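Local structure of germination protein YpeB (Bacillus megaterium QM B1551, 5BOI) at residues P69-I83 against S140-K152. The protein takes part in the germination of Bacillus spores and, through this C-terminal region of PepSY domains, probably acts as an inhibitory partner of another protein. Sequence-based numbering, arbitrary orientation.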
loop_
_atom_site.group_PDB
_atom_site.type_symbol
_atom_site.label_atom_id
_atom_site.label_comp_id
_atom_site.label_asym_id
_atom_site.label_seq_id
_atom_site.Cartn_x
_atom_site.Cartn_y
_atom_site.Cartn_z
ATOM N N PRO A 69 -2.304 -4.344 -12.620
ATOM C CA PRO A 69 -1.568 -5.183 -11.672
ATOM C C PRO A 69 -2.302 -5.163 -10.353
ATOM O O PRO A 69 -2.374 -4.122 -9.704
ATOM C CB PRO A 69 -0.200 -4.502 -11.552
ATOM C CG PRO A 69 -0.143 -3.504 -12.665
ATOM C CD PRO A 69 -1.561 -3.122 -12.964
ATOM N N LEU A 70 -2.864 -6.299 -9.971
ATOM C CA LEU A 70 -3.681 -6.360 -8.773
ATOM C C LEU A 70 -2.917 -6.875 -7.553
ATOM O O LEU A 70 -2.982 -6.287 -6.476
ATOM C CB LEU A 70 -4.889 -7.249 -9.040
ATOM C CG LEU A 70 -5.995 -7.235 -7.998
ATOM C CD1 LEU A 70 -6.643 -5.850 -7.922
ATOM C CD2 LEU A 70 -7.007 -8.309 -8.345
ATOM N N TRP A 71 -2.200 -7.985 -7.727
ATOM C CA TRP A 71 -1.554 -8.684 -6.613
ATOM C C TRP A 71 -0.351 -9.478 -7.121
ATOM O O TRP A 71 -0.384 -10.014 -8.228
ATOM C CB TRP A 71 -2.565 -9.600 -5.910
ATOM C CG TRP A 71 -2.052 -10.288 -4.668
ATOM C CD1 TRP A 71 -2.050 -9.796 -3.391
ATOM C CD2 TRP A 71 -1.490 -11.605 -4.588
ATOM N NE1 TRP A 71 -1.508 -10.721 -2.524
ATOM C CE2 TRP A 71 -1.158 -11.841 -3.235
ATOM C CE3 TRP A 71 -1.226 -12.605 -5.531
ATOM C CZ2 TRP A 71 -0.577 -13.034 -2.804
ATOM C CZ3 TRP A 71 -0.649 -13.794 -5.096
ATOM C CH2 TRP A 71 -0.336 -13.994 -3.746
ATOM N N VAL A 72 0.716 -9.513 -6.326
ATOM C CA VAL A 72 1.946 -10.241 -6.665
ATOM C C VAL A 72 2.544 -10.904 -5.440
ATOM O O VAL A 72 2.540 -10.346 -4.338
ATOM C CB VAL A 72 3.041 -9.317 -7.288
ATOM C CG1 VAL A 72 4.389 -10.059 -7.409
ATOM C CG2 VAL A 72 2.612 -8.782 -8.636
ATOM N N LEU A 73 3.059 -12.111 -5.615
ATOM C CA LEU A 73 3.892 -12.688 -4.575
ATOM C C LEU A 73 4.977 -13.554 -5.189
ATOM O O LEU A 73 4.677 -14.487 -5.932
ATOM C CB LEU A 73 3.061 -13.508 -3.595
ATOM C CG LEU A 73 3.930 -14.054 -2.462
ATOM C CD1 LEU A 73 4.675 -12.907 -1.791
ATOM C CD2 LEU A 73 3.099 -14.831 -1.452
ATOM N N GLU A 74 6.230 -13.201 -4.905
ATOM C CA GLU A 74 7.372 -14.030 -5.256
ATOM C C GLU A 74 7.687 -14.855 -4.030
ATOM O O GLU A 74 8.134 -14.307 -3.023
ATOM C CB GLU A 74 8.591 -13.193 -5.662
ATOM C CG GLU A 74 8.346 -12.208 -6.800
ATOM C CD GLU A 74 9.634 -11.565 -7.303
ATOM O OE1 GLU A 74 10.732 -12.066 -6.960
ATOM O OE2 GLU A 74 9.546 -10.554 -8.040
ATOM N N ASP A 75 7.444 -16.160 -4.107
ATOM C CA ASP A 75 7.583 -17.033 -2.943
ATOM C C ASP A 75 9.040 -17.419 -2.714
ATOM O O ASP A 75 9.483 -18.504 -3.100
ATOM C CB ASP A 75 6.718 -18.280 -3.103
ATOM C CG ASP A 75 6.649 -19.103 -1.835
ATOM O OD1 ASP A 75 6.783 -18.524 -0.736
ATOM O OD2 ASP A 75 6.463 -20.329 -1.944
ATOM N N ARG A 76 9.767 -16.518 -2.064
ATOM C CA ARG A 76 11.217 -16.593 -1.970
ATOM C C ARG A 76 11.695 -16.101 -0.607
ATOM O O ARG A 76 11.291 -15.033 -0.152
ATOM C CB ARG A 76 11.853 -15.763 -3.091
ATOM C CG ARG A 76 13.348 -15.951 -3.252
ATOM C CD ARG A 76 13.867 -15.264 -4.516
ATOM N NE ARG A 76 14.154 -13.841 -4.332
ATOM C CZ ARG A 76 13.396 -12.851 -4.794
ATOM N NH1 ARG A 76 13.754 -11.590 -4.582
ATOM N NH2 ARG A 76 12.287 -13.115 -5.473
ATOM N N ASP A 77 12.556 -16.879 0.042
ATOM C CA ASP A 77 13.123 -16.481 1.324
ATOM C C ASP A 77 14.446 -15.732 1.129
ATOM O O ASP A 77 15.320 -16.189 0.382
ATOM C CB ASP A 77 13.329 -17.706 2.216
ATOM C CG ASP A 77 13.742 -17.337 3.622
ATOM O OD1 ASP A 77 12.916 -16.750 4.358
ATOM O OD2 ASP A 77 14.897 -17.621 3.986
ATOM N N ILE A 78 14.595 -14.602 1.817
ATOM C CA ILE A 78 15.734 -13.690 1.616
ATOM C C ILE A 78 16.878 -13.973 2.608
ATOM O O ILE A 78 16.690 -13.887 3.823
ATOM C CB ILE A 78 15.282 -12.217 1.739
ATOM C CG1 ILE A 78 14.067 -11.942 0.834
ATOM C CG2 ILE A 78 16.433 -11.267 1.471
ATOM C CD1 ILE A 78 14.308 -12.276 -0.660
ATOM N N LYS A 79 18.067 -14.311 2.093
ATOM C CA LYS A 79 19.125 -14.833 2.948
ATOM C C LYS A 79 19.985 -13.781 3.614
ATOM O O LYS A 79 20.602 -14.057 4.628
ATOM C CB LYS A 79 20.015 -15.792 2.140
ATOM C CG LYS A 79 19.214 -16.866 1.402
ATOM C CD LYS A 79 18.419 -17.738 2.381
ATOM C CE LYS A 79 17.426 -18.608 1.627
ATOM N NZ LYS A 79 16.422 -19.249 2.532
ATOM N N LYS A 80 20.033 -12.573 3.055
ATOM C CA LYS A 80 21.008 -11.575 3.493
ATOM C C LYS A 80 20.440 -10.170 3.400
ATOM O O LYS A 80 19.804 -9.840 2.408
ATOM C CB LYS A 80 22.260 -11.640 2.600
ATOM C CG LYS A 80 23.226 -10.471 2.724
ATOM C CD LYS A 80 23.910 -10.437 4.089
ATOM C CE LYS A 80 24.935 -9.313 4.148
ATOM N NZ LYS A 80 25.597 -9.287 5.483
ATOM N N GLN A 81 20.675 -9.347 4.411
ATOM C CA GLN A 81 20.354 -7.925 4.309
ATOM C C GLN A 81 21.558 -7.113 3.871
ATOM O O GLN A 81 22.536 -7.001 4.607
ATOM C CB GLN A 81 19.834 -7.384 5.647
ATOM C CG GLN A 81 19.506 -5.882 5.586
ATOM C CD GLN A 81 19.029 -5.324 6.937
ATOM O OE1 GLN A 81 18.950 -6.043 7.941
ATOM N NE2 GLN A 81 18.748 -4.043 6.967
ATOM N N ASN A 82 21.474 -6.542 2.668
ATOM C CA ASN A 82 22.503 -5.673 2.123
ATOM C C ASN A 82 22.151 -4.184 2.170
ATOM O O ASN A 82 23.040 -3.330 2.099
ATOM C CB ASN A 82 22.782 -6.055 0.681
ATOM C CG ASN A 82 23.531 -7.374 0.574
ATOM O OD1 ASN A 82 24.436 -7.644 1.360
ATOM N ND2 ASN A 82 23.181 -8.175 -0.416
ATOM N N ILE A 83 20.863 -3.874 2.235
ATOM C CA ILE A 83 20.458 -2.469 2.228
ATOM C C ILE A 83 19.639 -2.130 3.461
ATOM O O ILE A 83 19.025 -3.005 4.069
ATOM C CB ILE A 83 19.642 -2.111 0.976
ATOM C CG1 ILE A 83 18.294 -2.831 1.002
ATOM C CG2 ILE A 83 20.438 -2.406 -0.284
ATOM C CD1 ILE A 83 17.315 -2.342 -0.042
ATOM N N SER A 140 12.754 -7.110 -1.087
ATOM C CA SER A 140 13.920 -7.863 -0.638
ATOM C C SER A 140 14.960 -6.902 -0.094
ATOM O O SER A 140 15.349 -5.972 -0.782
ATOM C CB SER A 140 14.536 -8.657 -1.786
ATOM O OG SER A 140 15.837 -9.110 -1.395
ATOM N N LEU A 141 15.448 -7.131 1.113
ATOM C CA LEU A 141 16.574 -6.329 1.593
ATOM C C LEU A 141 17.938 -6.817 1.082
ATOM O O LEU A 141 18.965 -6.235 1.441
ATOM C CB LEU A 141 16.576 -6.272 3.119
ATOM C CG LEU A 141 15.321 -5.615 3.732
ATOM C CD1 LEU A 141 15.459 -5.554 5.233
ATOM C CD2 LEU A 141 15.048 -4.225 3.156
ATOM N N GLU A 142 17.957 -7.863 0.251
ATOM C CA GLU A 142 19.222 -8.342 -0.342
ATOM C C GLU A 142 19.589 -7.505 -1.553
ATOM O O GLU A 142 20.779 -7.212 -1.792
ATOM C CB GLU A 142 19.128 -9.830 -0.743
ATOM C CG GLU A 142 20.437 -10.474 -1.179
ATOM C CD GLU A 142 20.365 -12.005 -1.181
ATOM O OE1 GLU A 142 20.711 -12.627 -2.206
ATOM O OE2 GLU A 142 19.952 -12.590 -0.154
ATOM N N ASP A 143 18.573 -7.123 -2.327
ATOM C CA ASP A 143 18.814 -6.411 -3.587
ATOM C C ASP A 143 17.821 -5.296 -3.892
ATOM O O ASP A 143 17.942 -4.640 -4.930
ATOM C CB ASP A 143 18.823 -7.390 -4.768
ATOM C CG ASP A 143 17.559 -8.243 -4.857
ATOM O OD1 ASP A 143 16.518 -7.906 -4.248
ATOM O OD2 ASP A 143 17.616 -9.281 -5.553
ATOM N N GLY A 144 16.844 -5.075 -3.013
ATOM C CA GLY A 144 15.910 -3.989 -3.227
ATOM C C GLY A 144 14.799 -4.330 -4.201
ATOM O O GLY A 144 13.993 -3.466 -4.554
ATOM N N SER A 145 14.731 -5.588 -4.618
ATOM C CA SER A 145 13.692 -6.017 -5.553
ATOM C C SER A 145 12.342 -6.159 -4.865
ATOM O O SER A 145 12.267 -6.437 -3.660
ATOM C CB SER A 145 14.059 -7.351 -6.223
ATOM O OG SER A 145 14.321 -8.370 -5.265
ATOM N N VAL A 146 11.283 -5.977 -5.651
ATOM C CA VAL A 146 9.917 -6.207 -5.202
ATOM C C VAL A 146 9.671 -7.712 -5.089
ATOM O O VAL A 146 9.994 -8.464 -6.005
ATOM C CB VAL A 146 8.893 -5.570 -6.169
ATOM C CG1 VAL A 146 7.468 -5.839 -5.704
ATOM C CG2 VAL A 146 9.121 -4.062 -6.265
ATOM N N ILE A 147 9.135 -8.157 -3.958
ATOM C CA ILE A 147 8.768 -9.564 -3.816
ATOM C C ILE A 147 7.306 -9.776 -3.435
ATOM O O ILE A 147 6.815 -10.902 -3.425
ATOM C CB ILE A 147 9.661 -10.257 -2.788
ATOM C CG1 ILE A 147 9.530 -9.611 -1.416
ATOM C CG2 ILE A 147 11.112 -10.219 -3.255
ATOM C CD1 ILE A 147 10.610 -10.098 -0.435
ATOM N N GLY A 148 6.610 -8.694 -3.105
ATOM C CA GLY A 148 5.194 -8.783 -2.834
ATOM C C GLY A 148 4.556 -7.445 -3.157
ATOM O O GLY A 148 5.214 -6.406 -3.037
ATOM N N PHE A 149 3.299 -7.483 -3.598
ATOM C CA PHE A 149 2.551 -6.279 -3.995
ATOM C C PHE A 149 1.054 -6.545 -3.904
ATOM O O PHE A 149 0.581 -7.609 -4.298
ATOM C CB PHE A 149 2.949 -5.853 -5.419
ATOM C CG PHE A 149 2.142 -4.705 -5.980
ATOM C CD1 PHE A 149 2.497 -3.389 -5.709
ATOM C CD2 PHE A 149 1.057 -4.941 -6.820
ATOM C CE1 PHE A 149 1.769 -2.329 -6.234
ATOM C CE2 PHE A 149 0.325 -3.880 -7.349
ATOM C CZ PHE A 149 0.687 -2.576 -7.058
ATOM N N SER A 150 0.294 -5.587 -3.376
ATOM C CA SER A 150 -1.145 -5.717 -3.411
ATOM C C SER A 150 -1.786 -4.354 -3.558
ATOM O O SER A 150 -1.621 -3.504 -2.692
ATOM C CB SER A 150 -1.674 -6.387 -2.157
ATOM O OG SER A 150 -3.091 -6.296 -2.133
ATOM N N ALA A 151 -2.499 -4.151 -4.656
ATOM C CA ALA A 151 -3.242 -2.903 -4.827
ATOM C C ALA A 151 -4.739 -3.159 -4.749
ATOM O O ALA A 151 -5.536 -2.401 -5.312
ATOM C CB ALA A 151 -2.884 -2.242 -6.149
ATOM N N LYS A 152 -5.126 -4.223 -4.058
ATOM C CA LYS A 152 -6.529 -4.614 -4.032
ATOM C C LYS A 152 -7.387 -3.535 -3.365
ATOM O O LYS A 152 -8.425 -3.147 -3.901
ATOM C CB LYS A 152 -6.694 -5.961 -3.322
ATOM C CG LYS A 152 -6.150 -7.139 -4.137
ATOM C CD LYS A 152 -6.231 -8.459 -3.376
ATOM C CE LYS A 152 -7.607 -9.083 -3.494
ATOM N NZ LYS A 152 -7.587 -10.546 -3.207
HETATM O O HOH W 1 16.610 -11.006 -3.093
#
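Val72 and Phe149 form the hydrogen-bonded pair at the middle of an antiparallel seam where strand 69-74, the last of the 30-74 meander, pairs with strand 146-150. Val72 N gives a bond of 2.8 Å to Phe149 O, and Phe149 N returns a longer one to Val72 O. Both side chains leave on the same face, CB against CB, and Phe149 brings its ring edge to Pro69 O, 3.6 Å from CE2. On the other face the Trp71 indole lies beside Ser150, CD1 at 3.6 Å from CB.

Two residues beyond Val72, Glu74 N bonds Ile147 O at 2.8 Å, nearly straight at 172°. The Glu74 side chain, CG beside its N (chi1 -56°), crosses Ile147 at about a right angle, and its OE1 forms a salt bridge with Arg76 NH2, modelled very short at 2.4 Å, so its exact length is doubtful. That guanidinium, turned back by the bend at chi3 (84°), lies obliquely against Ile147 CG2, while a water links NH1 to Ser140 OG. A leucine in place of Glu74 would probably leave the Arg76 guanidinium without this charged mate and freer to swing away from Ile147.

Farther along, Leu141 O accepts from both Asn82 N and Ile83 N. Asn82 ND2 meets a lone pair of Glu142 O in the carbonyl plane, at 2.9 Å.

Strand 57-63 pairs antiparallel with the other edge of 69-74, and strand 134-140 with the other edge of 146-150; Phe149 packs edge-to-face with Phe22 and Phe101, and helix 85-98 touches Ile83, Leu141 and Phe149.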